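PDB 5UGR: malyl-CoA lyase/beta-methylmalyl-CoA lyase from Methylobacterium extorquens, which belongs to the HpcH/HpaI aldolase/citrate lyase family of TIM-barrel enzymes and holds a bound magnesium ion. Local coordinates for residues Asp91-Cys96 / Thr121-Ala126; Ser187-Lys192 / Gly196-His201. One frame throughout, in Å; residues are numbered along the deposited sequence.

Interaction 1 (Asp91-Cys96 / Thr121-Ala126); sequences DIVEAC and TQIEQA
Glu94 and Ile123 mark the closest approach of two helix segments, 91-96 at the end of helix 85-95 and 121-126 near the end of helix 110-127, with their CA atoms 6.4 Å apart. One methyl, CG2 of Ile123, carries nearly the whole contact. It lies 3.5 Å from Val93 CG1, the two branched side chains meeting at a slant. Both touching methyls, Val93 CG1 and Ile123 CG2, lie anti to their backbone N (chi1 178° for Val93), which turns them to the partner helix. Branching at CB suits both residues, since it sets a stiff methyl close to the helix surface where little space separates the backbones. The same Ile123 methyl also meets the methylene CG of Glu94 at 3.7 Å, the glutamate chain running across it at about a right angle. Glu94 thus gives its aliphatic part to the helix pair and extends its carboxylate beyond, where OE2 is hydrogen-bonded to Tyr86 OH of a second subunit; that tyrosine also packs on Ile123. Polar bonds fasten the surroundings: Arg129 binds the carbonyl of Val93, while Glu124 reaches both Arg157 and the backbone nitrogen of Ile133. This is side-by-side packing of two consecutive outer helices of a TIM barrel, joined through strand 101-104, with Tyr86 of the second subunit lying against the seam.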
loop_
_atom_site.group_PDB
_atom_site.type_symbol
_atom_site.label_atom_id
_atom_site.label_comp_id
_atom_site.label_asym_id
_atom_site.label_seq_id
_atom_site.Cartn_x
_atom_site.Cartn_y
_atom_site.Cartn_z
ATOM N N ASP A 91 15.201 -32.361 -1.485
ATOM C CA ASP A 91 15.405 -33.804 -1.748
ATOM C C ASP A 91 14.336 -34.356 -2.698
ATOM O O ASP A 91 14.631 -35.112 -3.618
ATOM C CB ASP A 91 15.433 -34.617 -0.474
ATOM C CG ASP A 91 16.629 -34.359 0.375
ATOM O OD1 ASP A 91 17.523 -33.591 -0.017
ATOM O OD2 ASP A 91 16.734 -35.068 1.411
ATOM N N ILE A 92 13.085 -33.968 -2.486
ATOM C CA ILE A 92 12.002 -34.533 -3.287
ATOM C C ILE A 92 11.955 -33.924 -4.659
ATOM O O ILE A 92 11.782 -34.676 -5.651
ATOM C CB ILE A 92 10.644 -34.495 -2.563
ATOM C CG1 ILE A 92 10.731 -35.246 -1.249
ATOM C CG2 ILE A 92 9.518 -35.002 -3.449
ATOM C CD1 ILE A 92 9.621 -35.015 -0.223
ATOM N N VAL A 93 12.094 -32.582 -4.777
ATOM C CA VAL A 93 12.016 -32.017 -6.099
ATOM C C VAL A 93 13.226 -32.489 -6.938
ATOM O O VAL A 93 13.070 -32.801 -8.146
ATOM C CB VAL A 93 11.845 -30.477 -6.104
ATOM C CG1 VAL A 93 11.810 -29.907 -7.505
ATOM C CG2 VAL A 93 10.574 -30.080 -5.343
ATOM N N GLU A 94 14.392 -32.619 -6.326
ATOM C CA GLU A 94 15.555 -33.116 -7.093
ATOM C C GLU A 94 15.318 -34.516 -7.622
ATOM O O GLU A 94 15.678 -34.797 -8.761
ATOM C CB GLU A 94 16.831 -33.061 -6.246
ATOM C CG GLU A 94 17.450 -31.680 -6.124
ATOM C CD GLU A 94 18.768 -31.662 -5.361
ATOM O OE1 GLU A 94 19.214 -32.708 -4.834
ATOM O OE2 GLU A 94 19.383 -30.563 -5.339
ATOM N N ALA A 95 14.716 -35.378 -6.784
ATOM C CA ALA A 95 14.655 -36.829 -7.063
ATOM C C ALA A 95 13.439 -37.308 -7.818
ATOM O O ALA A 95 13.452 -38.437 -8.305
ATOM C CB ALA A 95 14.801 -37.607 -5.778
ATOM N N CYS A 96 12.377 -36.480 -7.879
ATOM C CA CYS A 96 11.055 -37.030 -8.219
ATOM C C CYS A 96 10.355 -36.239 -9.308
ATOM O O CYS A 96 9.481 -35.399 -9.024
ATOM C CB CYS A 96 10.174 -37.129 -6.985
ATOM S SG CYS A 96 10.834 -38.049 -5.593
ATOM N N THR A 121 11.939 -23.036 -8.096
ATOM C CA THR A 121 12.410 -22.639 -9.403
ATOM C C THR A 121 13.882 -23.035 -9.621
ATOM O O THR A 121 14.256 -23.538 -10.706
ATOM C CB THR A 121 12.168 -21.145 -9.690
ATOM O OG1 THR A 121 10.760 -20.885 -9.516
ATOM C CG2 THR A 121 12.617 -20.773 -11.081
ATOM N N GLN A 122 14.719 -22.738 -8.635
ATOM C CA GLN A 122 16.159 -23.031 -8.742
ATOM C C GLN A 122 16.386 -24.516 -8.939
ATOM O O GLN A 122 17.221 -24.916 -9.765
ATOM C CB GLN A 122 16.930 -22.523 -7.558
ATOM C CG GLN A 122 16.950 -20.988 -7.538
ATOM C CD GLN A 122 17.689 -20.427 -6.366
ATOM O OE1 GLN A 122 18.341 -21.174 -5.617
ATOM N NE2 GLN A 122 17.555 -19.110 -6.148
ATOM N N ILE A 123 15.658 -25.347 -8.215
ATOM C CA ILE A 123 15.850 -26.808 -8.362
ATOM C C ILE A 123 15.403 -27.241 -9.735
ATOM O O ILE A 123 16.077 -28.066 -10.416
ATOM C CB ILE A 123 15.107 -27.590 -7.269
ATOM C CG1 ILE A 123 15.603 -27.193 -5.872
ATOM C CG2 ILE A 123 15.246 -29.086 -7.482
ATOM C CD1 ILE A 123 14.555 -27.467 -4.794
ATOM N N GLU A 124 14.277 -26.700 -10.209
ATOM C CA GLU A 124 13.817 -27.032 -11.544
ATOM C C GLU A 124 14.832 -26.579 -12.649
ATOM O O GLU A 124 15.015 -27.277 -13.665
ATOM C CB GLU A 124 12.400 -26.429 -11.804
ATOM C CG GLU A 124 11.299 -27.117 -11.031
ATOM C CD GLU A 124 9.905 -26.630 -11.398
ATOM O OE1 GLU A 124 9.735 -25.514 -11.943
ATOM O OE2 GLU A 124 8.967 -27.440 -11.137
ATOM N N GLN A 125 15.429 -25.401 -12.471
ATOM C CA GLN A 125 16.477 -24.925 -13.352
ATOM C C GLN A 125 17.649 -25.925 -13.346
ATOM O O GLN A 125 18.176 -26.230 -14.415
ATOM C CB GLN A 125 16.969 -23.566 -12.938
ATOM C CG GLN A 125 15.982 -22.431 -13.182
ATOM C CD GLN A 125 16.482 -21.073 -12.699
ATOM O OE1 GLN A 125 16.565 -20.049 -13.477
ATOM N NE2 GLN A 125 16.772 -21.026 -11.501
ATOM N N ALA A 126 18.065 -26.404 -12.174
ATOM C CA ALA A 126 19.198 -27.294 -12.098
ATOM C C ALA A 126 18.886 -28.615 -12.796
ATOM O O ALA A 126 19.769 -29.209 -13.431
ATOM C CB ALA A 126 19.557 -27.531 -10.640
#

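Interaction 2 (Ser187-Lys192 / Gly196-His201)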
loop_
_atom_site.group_PDB
_atom_site.type_symbol
_atom_site.label_atom_id
_atom_site.label_comp_id
_atom_site.label_asym_id
_atom_site.label_seq_id
_atom_site.Cartn_x
_atom_site.Cartn_y
_atom_site.Cartn_z
ATOM N N SER A 187 -25.397 -20.795 17.326
ATOM C CA SER A 187 -26.827 -20.845 17.061
ATOM C C SER A 187 -27.432 -19.571 17.565
ATOM O O SER A 187 -26.860 -18.886 18.420
ATOM C CB SER A 187 -27.449 -22.078 17.762
ATOM O OG SER A 187 -27.307 -22.043 19.169
ATOM N N VAL A 188 -28.603 -19.270 16.996
ATOM C CA VAL A 188 -29.406 -18.170 17.496
ATOM C C VAL A 188 -30.660 -18.669 18.187
ATOM O O VAL A 188 -31.259 -19.674 17.800
ATOM C CB VAL A 188 -29.752 -17.102 16.449
ATOM C CG1 VAL A 188 -28.478 -16.483 15.852
ATOM C CG2 VAL A 188 -30.695 -17.654 15.392
ATOM N N LEU A 189 -31.004 -17.946 19.252
ATOM C CA LEU A 189 -32.237 -18.219 20.051
ATOM C C LEU A 189 -33.251 -17.187 19.614
ATOM O O LEU A 189 -32.994 -15.989 19.759
ATOM C CB LEU A 189 -31.959 -18.086 21.524
ATOM C CG LEU A 189 -33.129 -18.375 22.491
ATOM C CD1 LEU A 189 -33.597 -19.792 22.358
ATOM C CD2 LEU A 189 -32.740 -18.017 23.938
ATOM N N THR A 190 -34.331 -17.610 18.993
ATOM C CA THR A 190 -35.282 -16.672 18.469
ATOM C C THR A 190 -36.022 -15.918 19.587
ATOM O O THR A 190 -36.121 -16.356 20.711
ATOM C CB THR A 190 -36.275 -17.346 17.511
ATOM O OG1 THR A 190 -37.189 -18.201 18.219
ATOM C CG2 THR A 190 -35.514 -18.111 16.395
ATOM N N ASP A 191 -36.525 -14.724 19.223
ATOM C CA ASP A 191 -37.390 -13.990 20.097
ATOM C C ASP A 191 -38.710 -14.748 20.274
ATOM O O ASP A 191 -39.170 -15.410 19.356
ATOM C CB ASP A 191 -37.659 -12.598 19.494
ATOM C CG ASP A 191 -36.391 -11.747 19.336
ATOM O OD1 ASP A 191 -35.501 -11.772 20.217
ATOM O OD2 ASP A 191 -36.292 -11.022 18.330
ATOM N N LYS A 192 -39.313 -14.642 21.462
ATOM C CA LYS A 192 -40.591 -15.344 21.734
ATOM C C LYS A 192 -41.608 -15.031 20.688
ATOM O O LYS A 192 -41.820 -13.841 20.349
ATOM C CB LYS A 192 -41.152 -15.038 23.096
ATOM C CG LYS A 192 -40.323 -15.564 24.234
ATOM C CD LYS A 192 -40.917 -15.308 25.642
ATOM C CE LYS A 192 -40.081 -16.031 26.679
ATOM N NZ LYS A 192 -40.747 -15.973 28.004
ATOM N N GLY A 196 -45.238 -17.886 22.983
ATOM C CA GLY A 196 -44.235 -17.883 24.023
ATOM C C GLY A 196 -43.018 -18.718 23.754
ATOM O O GLY A 196 -42.163 -18.868 24.628
ATOM N N ASN A 197 -42.897 -19.191 22.535
ATOM C CA ASN A 197 -41.838 -20.156 22.175
ATOM C C ASN A 197 -40.635 -19.485 21.549
ATOM O O ASN A 197 -40.756 -18.492 20.803
ATOM C CB ASN A 197 -42.393 -21.201 21.209
ATOM C CG ASN A 197 -43.488 -22.054 21.829
ATOM O OD1 ASN A 197 -43.605 -22.164 23.043
ATOM N ND2 ASN A 197 -44.301 -22.665 20.972
ATOM N N ARG A 198 -39.490 -20.109 21.797
ATOM C CA ARG A 198 -38.234 -19.720 21.231
ATOM C C ARG A 198 -37.513 -20.890 20.619
ATOM O O ARG A 198 -37.299 -21.901 21.308
ATOM C CB ARG A 198 -37.340 -19.078 22.297
ATOM C CG ARG A 198 -37.973 -17.979 23.064
ATOM C CD ARG A 198 -37.049 -17.442 24.155
ATOM N NE ARG A 198 -36.093 -16.486 23.639
ATOM C CZ ARG A 198 -35.318 -15.708 24.409
ATOM N NH1 ARG A 198 -35.353 -15.789 25.736
ATOM N NH2 ARG A 198 -34.553 -14.758 23.838
ATOM N N GLN A 199 -37.125 -20.771 19.339
ATOM C CA GLN A 199 -36.442 -21.871 18.643
ATOM C C GLN A 199 -34.934 -21.609 18.680
ATOM O O GLN A 199 -34.498 -20.452 18.841
ATOM C CB GLN A 199 -36.859 -21.960 17.183
ATOM C CG GLN A 199 -38.332 -22.110 16.986
ATOM C CD GLN A 199 -38.999 -23.101 17.820
ATOM O OE1 GLN A 199 -38.497 -24.247 18.014
ATOM N NE2 GLN A 199 -40.184 -22.714 18.327
ATOM N N THR A 200 -34.161 -22.668 18.492
ATOM C CA THR A 200 -32.705 -22.570 18.360
ATOM C C THR A 200 -32.381 -22.952 16.915
ATOM O O THR A 200 -32.524 -24.125 16.522
ATOM C CB THR A 200 -31.996 -23.456 19.388
ATOM O OG1 THR A 200 -32.300 -22.973 20.715
ATOM C CG2 THR A 200 -30.490 -23.472 19.162
ATOM N N HIS A 201 -31.874 -21.977 16.169
ATOM C CA HIS A 201 -31.499 -22.170 14.767
ATOM C C HIS A 201 -29.979 -22.141 14.618
ATOM O O HIS A 201 -29.309 -21.158 14.959
ATOM C CB HIS A 201 -32.163 -21.150 13.867
ATOM C CG HIS A 201 -33.651 -21.334 13.801
ATOM N ND1 HIS A 201 -34.487 -20.383 13.295
ATOM C CD2 HIS A 201 -34.437 -22.391 14.117
ATOM C CE1 HIS A 201 -35.730 -20.810 13.346
ATOM N NE2 HIS A 201 -35.728 -22.031 13.832
HETATM O O HOH W 1 -33.914 -13.835 21.182
HETATM O O HOH W 2 -39.748 -17.653 17.940
HETATM O O HOH W 3 -42.521 -18.110 27.254
#
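Val188 and His201 form an antiparallel hydrogen-bonded pair: Val188 N donates to His201 O at 2.9 Å, and His201 N returns the bond to Val188 O. Next along the ladder, Leu189 faces Thr200 as a non-hydrogen-bonded pair, and Thr190 N then binds Gln199 O at 2.9 Å. Beyond this point side chains take over. Thr190 OG1, placed between its own backbone N and carbonyl carbon (chi1 71°), accepts the backbone N-H of Gln199 at 2.8 Å, so one threonine holds Gln199 by both its peptide nitrogen and its hydroxyl. Arg198 folds back through a bend at chi3 (82°) and donates NE to Thr190 O at 2.9 Å; the carbonyl oxygen lies in the guanidinium plane and the N-H bond is nearly straight, at 171°. Leu189 CD2 sits over the centre of one guanidinium face, 3.5 Å above it, an apolar methyl covering the flat face while the N-H groups at the edge keep their bonds. That edge serves a water bridging Arg198 NH2 to Leu189 O and Asp191 OD1, and a salt bridge to Asp234 of another subunit. On the aliphatic side, the extended Lys192 chain brings CG within 3.6 Å of Arg198 CG, while a further water joins Lys192 NZ to Gly196 O. Gly196 has positive phi, which suits a residue lacking CB at the turn. His201 ND1 accepts Trp202 N of the subunit that supplies Asp234, and its ring meets His201 of that subunit and of a further one edge-to-face. This is a two-stranded beta hairpin serving as an arm at a subunit interface.

In the fold
Interaction 1 and interaction 2 lie on opposite sides of the chain's centre, their centres 58 Å apart and their nearest atoms about 42 Å apart, with no touch between them. They follow in series along the chain. Interaction 1 joins helices 85-95 and 110-127, which flank strand 101-104 of the eight-stranded parallel barrel. Interaction 2 lies in the hairpin 187-189/200-202, inserted between barrel strands 158-163 and 223-226 and forming its own antiparallel sheet. The magnesium ligands Asp45, Glu140 and Asp167 belong to neither. Both contacts meet other subunits of the six-chain assembly, so each chain meets its neighbours both through outer helices of the barrel and through the protruding hairpin.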